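Saposin-like protein (Necator americanus, PDB 3S63) probably binds lipids and interacts with membranes as a saposin-like protein of the human hookworm. Local coordinates at residues C7-F18 with M64-V74; L52-I60 with E73-C81. All coordinates share one frame; numbering follows the deposited sequence.

Contact 1 of 2, residues C7-F18 with M64-V74; sequences CDLCQIALRTVF and MTDGSFKPMEV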
ATOM      1  N   CYS A   7      -3.913   4.870  -8.448  1.00 33.84           N
ATOM      2  CA  CYS A   7      -3.871   3.422  -8.435  1.00 40.51           C
ATOM      3  C   CYS A   7      -2.422   2.923  -8.450  1.00 40.94           C
ATOM      4  O   CYS A   7      -2.030   2.089  -7.629  1.00 36.51           O
ATOM      5  CB  CYS A   7      -4.642   2.859  -9.630  1.00 41.47           C
ATOM      6  SG  CYS A   7      -4.508   1.082  -9.814  1.00 44.91           S
ATOM      7  N   ASP A   8      -1.633   3.439  -9.390  1.00 37.56           N
ATOM      8  CA  ASP A   8      -0.230   3.081  -9.477  1.00 35.46           C
ATOM      9  C   ASP A   8       0.449   3.313  -8.124  1.00 41.28           C
ATOM     10  O   ASP A   8       1.091   2.419  -7.579  1.00 40.24           O
ATOM     11  CB  ASP A   8       0.464   3.877 -10.587  1.00 35.12           C
ATOM     12  CG  ASP A   8       0.013   3.457 -11.991  1.00 38.08           C
ATOM     13  OD1 ASP A   8      -0.650   2.411 -12.139  1.00 35.96           O
ATOM     14  OD2 ASP A   8       0.334   4.173 -12.960  1.00 45.15           O
ATOM     15  N   LEU A   9       0.281   4.506  -7.563  1.00 40.83           N
ATOM     16  CA  LEU A   9       0.907   4.830  -6.291  1.00 39.55           C
ATOM     17  C   LEU A   9       0.525   3.860  -5.165  1.00 38.93           C
ATOM     18  O   LEU A   9       1.354   3.496  -4.337  1.00 41.99           O
ATOM     19  CB  LEU A   9       0.625   6.283  -5.898  1.00 36.46           C
ATOM     20  CG  LEU A   9       1.223   7.306  -6.870  1.00 37.73           C
ATOM     21  CD1 LEU A   9       1.102   8.692  -6.314  1.00 39.51           C
ATOM     22  CD2 LEU A   9       2.681   7.006  -7.137  1.00 45.09           C
ATOM     23  N   CYS A  10      -0.722   3.429  -5.123  1.00 31.58           N
ATOM     24  CA  CYS A  10      -1.096   2.483  -4.095  1.00 32.19           C
ATOM     25  C   CYS A  10      -0.178   1.274  -4.219  1.00 35.40           C
ATOM     26  O   CYS A  10       0.355   0.782  -3.231  1.00 32.06           O
ATOM     27  CB  CYS A  10      -2.553   2.055  -4.262  1.00 29.77           C
ATOM     28  SG  CYS A  10      -3.179   1.046  -2.895  1.00 30.81           S
ATOM     29  N   GLN A  11       0.005   0.822  -5.456  1.00 34.40           N
ATOM     30  CA  GLN A  11       0.736  -0.396  -5.751  1.00 36.17           C
ATOM     31  C   GLN A  11       2.228  -0.270  -5.453  1.00 36.62           C
ATOM     32  O   GLN A  11       2.811  -1.118  -4.789  1.00 41.43           O
ATOM     33  CB  GLN A  11       0.534  -0.780  -7.217  1.00 35.11           C
ATOM     34  CG  GLN A  11      -0.865  -1.194  -7.556  1.00 36.90           C
ATOM     35  CD  GLN A  11      -0.976  -1.726  -8.965  1.00 47.66           C
ATOM     36  OE1 GLN A  11      -0.735  -2.905  -9.209  1.00 58.30           O
ATOM     37  NE2 GLN A  11      -1.342  -0.861  -9.902  1.00 46.29           N
ATOM     38  N   ILE A  12       2.843   0.780  -5.975  1.00 31.23           N
ATOM     39  CA  ILE A  12       4.236   1.071  -5.718  1.00 35.28           C
ATOM     40  C   ILE A  12       4.544   1.110  -4.221  1.00 35.55           C
ATOM     41  O   ILE A  12       5.554   0.580  -3.771  1.00 37.03           O
ATOM     42  CB  ILE A  12       4.598   2.422  -6.349  1.00 37.04           C
ATOM     43  CG1 ILE A  12       4.343   2.367  -7.860  1.00 37.65           C
ATOM     44  CG2 ILE A  12       6.030   2.796  -6.042  1.00 29.39           C
ATOM     45  CD1 ILE A  12       4.520   3.707  -8.551  1.00 45.96           C
ATOM     46  N   ALA A  13       3.671   1.753  -3.456  1.00 30.32           N
ATOM     47  CA  ALA A  13       3.892   1.941  -2.036  1.00 26.41           C
ATOM     48  C   ALA A  13       3.832   0.629  -1.286  1.00 28.89           C
ATOM     49  O   ALA A  13       4.682   0.352  -0.451  1.00 32.28           O
ATOM     50  CB  ALA A  13       2.882   2.929  -1.462  1.00 23.40           C
ATOM     51  N   LEU A  14       2.824  -0.180  -1.569  1.00 35.43           N
ATOM     52  CA  LEU A  14       2.632  -1.428  -0.840  1.00 34.75           C
ATOM     53  C   LEU A  14       3.681  -2.465  -1.211  1.00 38.24           C
ATOM     54  O   LEU A  14       4.037  -3.329  -0.410  1.00 39.49           O
ATOM     55  CB  LEU A  14       1.244  -1.999  -1.120  1.00 34.35           C
ATOM     56  CG  LEU A  14       0.072  -1.200  -0.580  1.00 35.26           C
ATOM     57  CD1 LEU A  14      -1.131  -2.089  -0.515  1.00 32.44           C
ATOM     58  CD2 LEU A  14       0.415  -0.663   0.792  1.00 34.20           C
ATOM     59  N   ARG A  15       4.156  -2.388  -2.446  1.00 40.50           N
ATOM     60  CA  ARG A  15       5.095  -3.364  -2.970  1.00 36.54           C
ATOM     61  C   ARG A  15       6.480  -3.076  -2.437  1.00 36.10           C
ATOM     62  O   ARG A  15       7.225  -3.984  -2.082  1.00 35.31           O
ATOM     63  CB  ARG A  15       5.101  -3.280  -4.489  1.00 40.65           C
ATOM     64  CG  ARG A  15       6.098  -4.181  -5.162  1.00 45.89           C
ATOM     65  CD  ARG A  15       6.992  -3.364  -6.072  1.00 49.81           C
ATOM     66  NE  ARG A  15       6.488  -3.297  -7.439  1.00 62.08           N
ATOM     67  CZ  ARG A  15       6.558  -2.212  -8.204  1.00 67.49           C
ATOM     68  NH1 ARG A  15       7.094  -1.092  -7.725  1.00 57.57           N
ATOM     69  NH2 ARG A  15       6.085  -2.246  -9.443  1.00 75.38           N
ATOM     70  N   THR A  16       6.808  -1.791  -2.391  1.00 33.11           N
ATOM     71  CA  THR A  16       8.085  -1.318  -1.889  1.00 33.34           C
ATOM     72  C   THR A  16       8.252  -1.657  -0.406  1.00 35.35           C
ATOM     73  O   THR A  16       9.296  -2.144   0.004  1.00 33.76           O
ATOM     74  CB  THR A  16       8.240   0.197  -2.134  1.00 34.95           C
ATOM     75  OG1 THR A  16       8.374   0.440  -3.541  1.00 39.76           O
ATOM     76  CG2 THR A  16       9.467   0.732  -1.451  1.00 34.12           C
ATOM     77  N   VAL A  17       7.213  -1.419   0.389  1.00 35.31           N
ATOM     78  CA  VAL A  17       7.243  -1.756   1.808  1.00 29.12           C
ATOM     79  C   VAL A  17       7.254  -3.274   2.033  1.00 33.83           C
ATOM     80  O   VAL A  17       7.898  -3.763   2.964  1.00 36.02           O
ATOM     81  CB  VAL A  17       6.061  -1.129   2.577  1.00 27.57           C
ATOM     82  CG1 VAL A  17       5.943  -1.736   3.978  1.00 23.18           C
ATOM     83  CG2 VAL A  17       6.190   0.404   2.618  1.00 24.02           C
ATOM     84  N   PHE A  18       6.554  -4.024   1.189  1.00 32.85           N
ATOM     85  CA  PHE A  18       6.546  -5.481   1.317  1.00 33.33           C
ATOM     86  C   PHE A  18       7.917  -6.040   0.969  1.00 35.98           C
ATOM     87  O   PHE A  18       8.395  -6.980   1.600  1.00 36.52           O
ATOM     88  CB  PHE A  18       5.498  -6.096   0.404  1.00 28.53           C
ATOM     89  CG  PHE A  18       5.390  -7.600   0.503  1.00 32.76           C
ATOM     90  CD1 PHE A  18       4.552  -8.194   1.436  1.00 34.87           C
ATOM     91  CD2 PHE A  18       6.086  -8.426  -0.371  1.00 38.45           C
ATOM     92  CE1 PHE A  18       4.419  -9.586   1.510  1.00 32.45           C
ATOM     93  CE2 PHE A  18       5.965  -9.817  -0.299  1.00 31.08           C
ATOM     94  CZ  PHE A  18       5.133 -10.390   0.645  1.00 31.97           C
ATOM     95  N   MET A  64      -0.588  -8.843   3.517  1.00 33.25           N
ATOM     96  CA  MET A  64       0.841  -8.943   3.310  1.00 31.63           C
ATOM     97  C   MET A  64       1.402 -10.206   3.945  1.00 35.01           C
ATOM     98  O   MET A  64       2.276 -10.845   3.368  1.00 41.23           O
ATOM     99  CB  MET A  64       1.538  -7.718   3.887  1.00 30.08           C
ATOM    100  CG  MET A  64       1.799  -6.619   2.893  1.00 28.09           C
ATOM    101  SD  MET A  64       2.831  -5.302   3.598  1.00 29.98           S
ATOM    102  CE  MET A  64       2.558  -4.020   2.375  1.00 26.17           C
ATOM    103  N   THR A  65       0.897 -10.562   5.124  1.00 37.02           N
ATOM    104  CA  THR A  65       1.454 -11.662   5.915  1.00 39.91           C
ATOM    105  C   THR A  65       0.865 -13.049   5.586  1.00 43.99           C
ATOM    106  O   THR A  65       1.333 -14.079   6.098  1.00 44.27           O
ATOM    107  CB  THR A  65       1.314 -11.390   7.430  1.00 34.03           C
ATOM    108  OG1 THR A  65      -0.064 -11.218   7.766  1.00 35.92           O
ATOM    109  CG2 THR A  65       2.066 -10.156   7.810  1.00 38.51           C
ATOM    110  N   ASP A  66      -0.164 -13.056   4.738  1.00 39.57           N
ATOM    111  CA  ASP A  66      -0.820 -14.274   4.268  1.00 34.17           C
ATOM    112  C   ASP A  66       0.006 -14.957   3.181  1.00 39.87           C
ATOM    113  O   ASP A  66      -0.162 -16.137   2.928  1.00 49.56           O
ATOM    114  CB  ASP A  66      -2.211 -13.943   3.709  1.00 37.82           C
ATOM    115  CG  ASP A  66      -3.311 -14.022   4.759  1.00 36.32           C
ATOM    116  OD1 ASP A  66      -4.502 -13.994   4.393  1.00 35.56           O
ATOM    117  OD2 ASP A  66      -2.995 -14.128   5.953  1.00 39.85           O
ATOM    118  N   GLY A  67       0.888 -14.216   2.523  1.00 49.37           N
ATOM    119  CA  GLY A  67       1.735 -14.799   1.502  1.00 51.28           C
ATOM    120  C   GLY A  67       1.202 -14.572   0.102  1.00 51.94           C
ATOM    121  O   GLY A  67       1.944 -14.597  -0.885  1.00 54.36           O
ATOM    122  N   SER A  68      -0.099 -14.357   0.008  1.00 61.29           N
ATOM    123  CA  SER A  68      -0.694 -13.967  -1.261  1.00 72.81           C
ATOM    124  C   SER A  68       0.179 -12.919  -1.935  1.00 66.65           C
ATOM    125  O   SER A  68       0.625 -13.069  -3.071  1.00 70.42           O
ATOM    126  CB  SER A  68      -2.100 -13.380  -1.024  1.00 77.29           C
ATOM    127  OG  SER A  68      -2.107 -12.437   0.049  1.00 63.32           O
ATOM    128  N   PHE A  69       0.488 -11.904  -1.148  1.00 51.53           N
ATOM    129  CA  PHE A  69       0.610 -10.537  -1.618  1.00 47.10           C
ATOM    130  C   PHE A  69       0.624 -10.227  -3.110  1.00 46.34           C
ATOM    131  O   PHE A  69       1.593 -10.488  -3.820  1.00 45.08           O
ATOM    132  CB  PHE A  69       1.688  -9.760  -0.884  1.00 39.18           C
ATOM    133  CG  PHE A  69       1.335  -8.334  -0.723  1.00 35.86           C
ATOM    134  CD1 PHE A  69       2.170  -7.339  -1.180  1.00 35.80           C
ATOM    135  CD2 PHE A  69       0.111  -7.986  -0.168  1.00 36.54           C
ATOM    136  CE1 PHE A  69       1.802  -6.008  -1.049  1.00 33.53           C
ATOM    137  CE2 PHE A  69      -0.257  -6.663  -0.035  1.00 31.69           C
ATOM    138  CZ  PHE A  69       0.586  -5.678  -0.477  1.00 29.34           C
ATOM    139  N   LYS A  70      -0.492  -9.654  -3.548  1.00 41.90           N
ATOM    140  CA  LYS A  70      -0.585  -8.980  -4.820  1.00 41.99           C
ATOM    141  C   LYS A  70      -1.106  -7.579  -4.513  1.00 38.75           C
ATOM    142  O   LYS A  70      -2.274  -7.414  -4.160  1.00 37.89           O
ATOM    143  CB  LYS A  70      -1.556  -9.715  -5.741  1.00 52.03           C
ATOM    144  CG  LYS A  70      -1.283 -11.207  -5.863  1.00 51.79           C
ATOM    145  CD  LYS A  70      -2.488 -11.944  -6.443  1.00 58.12           C
ATOM    146  CE  LYS A  70      -2.480 -13.434  -6.082  1.00 65.95           C
ATOM    147  NZ  LYS A  70      -2.891 -13.692  -4.660  1.00 64.80           N
ATOM    148  N   PRO A  71      -0.231  -6.566  -4.620  1.00 33.77           N
ATOM    149  CA  PRO A  71      -0.545  -5.170  -4.318  1.00 33.32           C
ATOM    150  C   PRO A  71      -1.842  -4.689  -4.981  1.00 43.69           C
ATOM    151  O   PRO A  71      -2.674  -4.072  -4.327  1.00 42.37           O
ATOM    152  CB  PRO A  71       0.651  -4.419  -4.907  1.00 33.10           C
ATOM    153  CG  PRO A  71       1.747  -5.372  -4.834  1.00 31.19           C
ATOM    154  CD  PRO A  71       1.147  -6.708  -5.115  1.00 36.95           C
ATOM    155  N   MET A  72      -2.006  -4.977  -6.266  1.00 54.18           N
ATOM    156  CA  MET A  72      -3.158  -4.499  -7.008  1.00 49.52           C
ATOM    157  C   MET A  72      -4.461  -5.030  -6.440  1.00 49.22           C
ATOM    158  O   MET A  72      -5.527  -4.502  -6.721  1.00 56.09           O
ATOM    159  CB  MET A  72      -3.035  -4.877  -8.482  1.00 54.14           C
ATOM    160  CG  MET A  72      -4.356  -5.168  -9.153  1.00 60.53           C
ATOM    161  SD  MET A  72      -4.776  -4.020 -10.470  1.00 69.69           S
ATOM    162  CE  MET A  72      -4.463  -2.469  -9.658  1.00 63.77           C
ATOM    163  N   GLU A  73      -4.389  -6.061  -5.622  1.00 37.59           N
ATOM    164  CA  GLU A  73      -5.613  -6.692  -5.147  1.00 38.52           C
ATOM    165  C   GLU A  73      -6.089  -5.987  -3.898  1.00 39.81           C
ATOM    166  O   GLU A  73      -7.288  -5.795  -3.689  1.00 35.18           O
ATOM    167  CB  GLU A  73      -5.359  -8.165  -4.829  1.00 46.94           C
ATOM    168  CG  GLU A  73      -6.545  -9.081  -5.057  1.00 58.04           C
ATOM    169  CD  GLU A  73      -6.389  -9.913  -6.324  1.00 71.91           C
ATOM    170  OE1 GLU A  73      -5.987 -11.100  -6.212  1.00 76.04           O
ATOM    171  OE2 GLU A  73      -6.662  -9.377  -7.427  1.00 68.75           O
ATOM    172  N   VAL A  74      -5.138  -5.615  -3.051  1.00 42.85           N
ATOM    173  CA  VAL A  74      -5.468  -4.971  -1.794  1.00 38.66           C
ATOM    174  C   VAL A  74      -5.874  -3.528  -2.100  1.00 37.47           C
ATOM    175  O   VAL A  74      -6.678  -2.942  -1.389  1.00 39.99           O
ATOM    176  CB  VAL A  74      -4.293  -5.092  -0.777  1.00 37.67           C
ATOM    177  CG1 VAL A  74      -3.020  -4.633  -1.405  1.00 39.67           C
ATOM    178  CG2 VAL A  74      -4.562  -4.315   0.505  1.00 32.32           C
TER
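F18 and F69 meet in an offset stack, their ring centroids 4.9 Å apart and their planes 24° from parallel. The overlap is partial: F69 CB, rather than its ring centre, sits over the F18 face, a CH-pi contact 3.9 Å from the F18 centroid. With CG anti to the backbone N (chi1 -178°), the F18 ring is carried beside M64. The methionine meets that ring at its rim, SD lying 5.4 Å from the F18 centroid in a Met-aromatic contact, while M64 CG also covers one face of F69, 3.5 Å above the plane and over the centre. The opposite face of F69 rests on P71 N, so the F69 ring is held between two residues of its own segment, M64 and P71, while L14 CB meets its edge, 3.8 Å from F69 CZ.

Farther toward the N terminus of helix 3-20 the aromatic pair gives way to aliphatic and sulfur contacts. L14 CD1 and V74 CG1 reach tip to tip, and P71 lies against the Q11 backbone and R15 CB. The bent chain of M72 crosses the Q11 amide, M72 CE standing 3.6 Å from Q11 CD and also 3.6 Å from C7 SG. A hydrogen bond from Q11 NE2 to S86 O, in the C-terminal tail, fixes the amide from outside.

Behind this layer, L35 of helix 28-39 and I60 of helix 46-65 pack on L14. Disulfides C7–C81 and C10–C75 clamp helix 3-20 to the C-terminal region, the pairing of first with last and second with penultimate cysteine that is the signature of the saposin fold.

Contact 2 of 2, residues L52-I60 with E73-C81; sequences LMKVNSDLI and EVCLIMREC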
ATOM      1  N   LEU A  52      -4.644   6.658   4.143  1.00 27.22           N
ATOM      2  CA  LEU A  52      -4.992   5.360   3.594  1.00 26.85           C
ATOM      3  C   LEU A  52      -4.412   4.272   4.473  1.00 30.51           C
ATOM      4  O   LEU A  52      -5.119   3.337   4.863  1.00 28.30           O
ATOM      5  CB  LEU A  52      -4.419   5.214   2.197  1.00 30.86           C
ATOM      6  CG  LEU A  52      -5.306   4.643   1.098  1.00 30.32           C
ATOM      7  CD1 LEU A  52      -4.393   3.997   0.072  1.00 29.04           C
ATOM      8  CD2 LEU A  52      -6.315   3.652   1.665  1.00 25.68           C
ATOM      9  N   MET A  53      -3.121   4.393   4.780  1.00 27.31           N
ATOM     10  CA  MET A  53      -2.458   3.404   5.622  1.00 30.95           C
ATOM     11  C   MET A  53      -3.043   3.455   7.034  1.00 31.16           C
ATOM     12  O   MET A  53      -3.130   2.431   7.712  1.00 31.12           O
ATOM     13  CB  MET A  53      -0.930   3.609   5.659  1.00 31.12           C
ATOM     14  CG  MET A  53      -0.272   3.793   4.295  1.00 30.28           C
ATOM     15  SD  MET A  53      -0.683   2.473   3.160  1.00 37.98           S
ATOM     16  CE  MET A  53      -0.202   3.127   1.564  1.00 27.12           C
ATOM     17  N   LYS A  54      -3.450   4.641   7.478  1.00 30.24           N
ATOM     18  CA  LYS A  54      -3.966   4.776   8.831  1.00 30.04           C
ATOM     19  C   LYS A  54      -5.235   3.967   8.978  1.00 34.37           C
ATOM     20  O   LYS A  54      -5.370   3.168   9.897  1.00 41.05           O
ATOM     21  CB  LYS A  54      -4.246   6.229   9.189  1.00 32.48           C
ATOM     22  CG  LYS A  54      -4.732   6.384  10.622  1.00 37.22           C
ATOM     23  CD  LYS A  54      -5.408   7.734  10.895  1.00 47.30           C
ATOM     24  CE  LYS A  54      -6.834   7.781  10.372  1.00 42.89           C
ATOM     25  NZ  LYS A  54      -7.644   8.804  11.090  1.00 51.75           N
ATOM     26  N   VAL A  55      -6.169   4.179   8.060  1.00 29.96           N
ATOM     27  CA  VAL A  55      -7.461   3.528   8.131  1.00 30.07           C
ATOM     28  C   VAL A  55      -7.338   2.031   7.879  1.00 33.82           C
ATOM     29  O   VAL A  55      -7.987   1.231   8.553  1.00 35.05           O
ATOM     30  CB  VAL A  55      -8.433   4.124   7.096  1.00 33.27           C
ATOM     31  CG1 VAL A  55      -9.788   3.445   7.186  1.00 31.07           C
ATOM     32  CG2 VAL A  55      -8.575   5.610   7.307  1.00 31.59           C
ATOM     33  N   ASN A  56      -6.491   1.656   6.921  1.00 32.57           N
ATOM     34  CA  ASN A  56      -6.470   0.286   6.411  1.00 30.53           C
ATOM     35  C   ASN A  56      -5.274  -0.566   6.765  1.00 29.86           C
ATOM     36  O   ASN A  56      -5.044  -1.575   6.100  1.00 31.80           O
ATOM     37  CB  ASN A  56      -6.599   0.284   4.886  1.00 30.95           C
ATOM     38  CG  ASN A  56      -7.906   0.842   4.425  1.00 32.18           C
ATOM     39  OD1 ASN A  56      -8.939   0.182   4.536  1.00 34.72           O
ATOM     40  ND2 ASN A  56      -7.883   2.067   3.909  1.00 29.70           N
ATOM     41  N   SER A  57      -4.505  -0.181   7.780  1.00 33.63           N
ATOM     42  CA  SER A  57      -3.263  -0.904   8.078  1.00 29.68           C
ATOM     43  C   SER A  57      -3.526  -2.355   8.466  1.00 30.13           C
ATOM     44  O   SER A  57      -2.685  -3.210   8.241  1.00 33.26           O
ATOM     45  CB  SER A  57      -2.397  -0.184   9.132  1.00 28.69           C
ATOM     46  OG  SER A  57      -2.960  -0.197  10.439  1.00 29.66           O
ATOM     47  N   ASP A  58      -4.694  -2.625   9.044  1.00 29.83           N
ATOM     48  CA  ASP A  58      -5.066  -3.984   9.420  1.00 26.44           C
ATOM     49  C   ASP A  58      -5.301  -4.849   8.194  1.00 28.48           C
ATOM     50  O   ASP A  58      -4.854  -5.986   8.137  1.00 31.65           O
ATOM     51  CB  ASP A  58      -6.283  -4.000  10.356  1.00 30.41           C
ATOM     52  CG  ASP A  58      -7.511  -3.266   9.777  1.00 35.02           C
ATOM     53  OD1 ASP A  58      -7.439  -2.676   8.676  1.00 31.08           O
ATOM     54  OD2 ASP A  58      -8.565  -3.276  10.447  1.00 32.15           O
ATOM     55  N   LEU A  59      -5.988  -4.304   7.201  1.00 29.29           N
ATOM     56  CA  LEU A  59      -6.205  -5.031   5.962  1.00 25.58           C
ATOM     57  C   LEU A  59      -4.883  -5.236   5.229  1.00 29.89           C
ATOM     58  O   LEU A  59      -4.605  -6.331   4.751  1.00 33.53           O
ATOM     59  CB  LEU A  59      -7.189  -4.290   5.071  1.00 27.77           C
ATOM     60  CG  LEU A  59      -7.351  -4.859   3.661  1.00 29.99           C
ATOM     61  CD1 LEU A  59      -8.462  -5.909   3.618  1.00 26.82           C
ATOM     62  CD2 LEU A  59      -7.621  -3.726   2.670  1.00 26.58           C
ATOM     63  N   ILE A  60      -4.057  -4.195   5.146  1.00 30.47           N
ATOM     64  CA  ILE A  60      -2.742  -4.333   4.517  1.00 29.45           C
ATOM     65  C   ILE A  60      -1.832  -5.319   5.254  1.00 29.73           C
ATOM     66  O   ILE A  60      -1.104  -6.068   4.630  1.00 34.89           O
ATOM     67  CB  ILE A  60      -2.035  -2.980   4.388  1.00 28.74           C
ATOM     68  CG1 ILE A  60      -2.939  -2.011   3.648  1.00 27.39           C
ATOM     69  CG2 ILE A  60      -0.713  -3.130   3.659  1.00 27.06           C
ATOM     70  CD1 ILE A  60      -2.544  -0.560   3.841  1.00 36.48           C
ATOM     71  N   GLU A  73      -4.389  -6.061  -5.622  1.00 37.59           N
ATOM     72  CA  GLU A  73      -5.613  -6.692  -5.147  1.00 38.52           C
ATOM     73  C   GLU A  73      -6.089  -5.987  -3.898  1.00 39.81           C
ATOM     74  O   GLU A  73      -7.288  -5.795  -3.689  1.00 35.18           O
ATOM     75  CB  GLU A  73      -5.359  -8.165  -4.829  1.00 46.94           C
ATOM     76  CG  GLU A  73      -6.545  -9.081  -5.057  1.00 58.04           C
ATOM     77  CD  GLU A  73      -6.389  -9.913  -6.324  1.00 71.91           C
ATOM     78  OE1 GLU A  73      -5.987 -11.100  -6.212  1.00 76.04           O
ATOM     79  OE2 GLU A  73      -6.662  -9.377  -7.427  1.00 68.75           O
ATOM     80  N   VAL A  74      -5.138  -5.615  -3.051  1.00 42.85           N
ATOM     81  CA  VAL A  74      -5.468  -4.971  -1.794  1.00 38.66           C
ATOM     82  C   VAL A  74      -5.874  -3.528  -2.100  1.00 37.47           C
ATOM     83  O   VAL A  74      -6.678  -2.942  -1.389  1.00 39.99           O
ATOM     84  CB  VAL A  74      -4.293  -5.092  -0.777  1.00 37.67           C
ATOM     85  CG1 VAL A  74      -3.020  -4.633  -1.405  1.00 39.67           C
ATOM     86  CG2 VAL A  74      -4.562  -4.315   0.505  1.00 32.32           C
ATOM     87  N   CYS A  75      -5.353  -2.979  -3.194  1.00 36.21           N
ATOM     88  CA  CYS A  75      -5.691  -1.622  -3.621  1.00 38.45           C
ATOM     89  C   CYS A  75      -7.080  -1.541  -4.266  1.00 43.22           C
ATOM     90  O   CYS A  75      -7.702  -0.482  -4.308  1.00 42.36           O
ATOM     91  CB  CYS A  75      -4.626  -1.094  -4.586  1.00 40.76           C
ATOM     92  SG  CYS A  75      -3.024  -0.762  -3.801  1.00 43.59           S
ATOM     93  N   LEU A  76      -7.548  -2.672  -4.777  1.00 43.72           N
ATOM     94  CA  LEU A  76      -8.891  -2.796  -5.305  1.00 36.61           C
ATOM     95  C   LEU A  76      -9.895  -2.841  -4.161  1.00 35.68           C
ATOM     96  O   LEU A  76     -10.989  -2.288  -4.260  1.00 38.66           O
ATOM     97  CB  LEU A  76      -8.996  -4.074  -6.148  1.00 38.70           C
ATOM     98  CG  LEU A  76      -8.360  -4.065  -7.544  1.00 43.97           C
ATOM     99  CD1 LEU A  76      -8.313  -5.448  -8.158  1.00 40.36           C
ATOM    100  CD2 LEU A  76      -9.077  -3.098  -8.473  1.00 46.60           C
ATOM    101  N   ILE A  77      -9.521  -3.522  -3.079  1.00 39.01           N
ATOM    102  CA  ILE A  77     -10.383  -3.674  -1.902  1.00 37.35           C
ATOM    103  C   ILE A  77     -10.557  -2.345  -1.187  1.00 38.02           C
ATOM    104  O   ILE A  77     -11.587  -2.087  -0.554  1.00 44.58           O
ATOM    105  CB  ILE A  77      -9.798  -4.682  -0.904  1.00 31.72           C
ATOM    106  CG1 ILE A  77      -9.648  -6.060  -1.547  1.00 32.44           C
ATOM    107  CG2 ILE A  77     -10.667  -4.799   0.309  1.00 27.47           C
ATOM    108  CD1 ILE A  77      -8.808  -7.027  -0.705  1.00 31.91           C
ATOM    109  N   MET A  78      -9.532  -1.510  -1.292  1.00 34.27           N
ATOM    110  CA  MET A  78      -9.531  -0.187  -0.694  1.00 30.57           C
ATOM    111  C   MET A  78     -10.128   0.800  -1.671  1.00 32.39           C
ATOM    112  O   MET A  78     -10.327   1.965  -1.347  1.00 33.73           O
ATOM    113  CB  MET A  78      -8.104   0.212  -0.353  1.00 28.64           C
ATOM    114  CG  MET A  78      -7.438  -0.756   0.602  1.00 30.96           C
ATOM    115  SD  MET A  78      -5.991  -0.100   1.417  1.00 29.64           S
ATOM    116  CE  MET A  78      -4.849   0.051   0.048  1.00 20.59           C
ATOM    117  N   ARG A  79     -10.412   0.312  -2.873  1.00 35.22           N
ATOM    118  CA  ARG A  79     -11.034   1.105  -3.929  1.00 38.85           C
ATOM    119  C   ARG A  79     -10.126   2.247  -4.397  1.00 38.04           C
ATOM    120  O   ARG A  79     -10.600   3.255  -4.928  1.00 38.52           O
ATOM    121  CB  ARG A  79     -12.450   1.606  -3.517  1.00 30.27           C
ATOM    122  N   GLU A  80      -8.817   2.069  -4.211  1.00 39.19           N
ATOM    123  CA  GLU A  80      -7.813   2.983  -4.766  1.00 39.35           C
ATOM    124  C   GLU A  80      -7.431   2.527  -6.165  1.00 43.40           C
ATOM    125  O   GLU A  80      -6.663   3.185  -6.868  1.00 43.06           O
ATOM    126  CB  GLU A  80      -6.575   3.044  -3.881  1.00 37.45           C
ATOM    127  CG  GLU A  80      -6.797   3.769  -2.558  1.00 37.95           C
ATOM    128  CD  GLU A  80      -7.085   5.255  -2.744  1.00 42.43           C
ATOM    129  OE1 GLU A  80      -6.155   6.002  -3.121  1.00 41.81           O
ATOM    130  OE2 GLU A  80      -8.244   5.668  -2.517  1.00 43.21           O
ATOM    131  N   CYS A  81      -7.972   1.374  -6.544  1.00 40.83           N
ATOM    132  CA  CYS A  81      -7.893   0.853  -7.897  1.00 38.65           C
ATOM    133  C   CYS A  81      -9.290   0.389  -8.240  1.00 38.70           C
ATOM    134  O   CYS A  81     -10.007  -0.109  -7.375  1.00 42.17           O
ATOM    135  CB  CYS A  81      -6.914  -0.323  -7.980  1.00 39.57           C
ATOM    136  SG  CYS A  81      -5.173   0.157  -8.127  1.00 30.34           S
TER
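L52 O takes two hydrogen bonds from N56, one from the backbone N at 3.0 Å and one from ND2 at 3.2 Å. The side-chain bond is moderately straight (148° at the hydrogen) and lands on a lone pair in the carbonyl plane, so the amide is folded back along its own helix. That leaves N56 CB beside M78, 3.5 Å from SD, the two side chains sliding past each other in opposite directions.

M78 is the centre of the contact. Bent at its last torsion, it turns SD and CE across the tip of L52, with SD 3.8 Å from L52 CD2, and its CG lies 3.6 Å from L59 CD2. L59, about one turn beyond N56, has CG anti to the backbone N (chi1 172°) and reaches over; the same CD2 methyl meets I77 CG2 obliquely and runs past V74 CG2. I60 closes the inner side through CG1, which approaches both V74 CG2 and M78 SD.

This joins helix 46-65 to the short final helix of the saposin fold, at 127° between their local axes. The final helix ends in a Schellman motif, in which R79 adopts positive phi, and the chain then turns E80 back toward residues 52-60. E80 comes at L52 from the opposite direction, its CG 3.6 Å from L52 CD1, while its carboxylate forms a salt bridge through OE1 to R48, one turn earlier on helix 46-65. Near residues 58 and 59 that helix is kinked; a weak bond from L59 N to D58 OD1 accompanies the break, and on the side facing helix 28-39, S57 OG is hydrogen-bonded to R28.

From the N terminus, the chain first lays down helix 3-20, which waits through helix 28-39 and most of helix 46-65 before contact 1 closes a long loop onto residues 64-74. Contact 2 opens on helix 46-65 inside that loop and closes at residues 73-81, which overlap the end of contact 1 and run past it, so the two loops cross. Both draw on helices 46-65 and 71-77, and E73 and V74 belong to both. V74 serves both, with one methyl in each contact. Two disulfides, C10–C75 and C7–C81, bind the first segment of contact 1 to the second of contact 2, tying helix 3-20 to helix 71-77 and the loop after it.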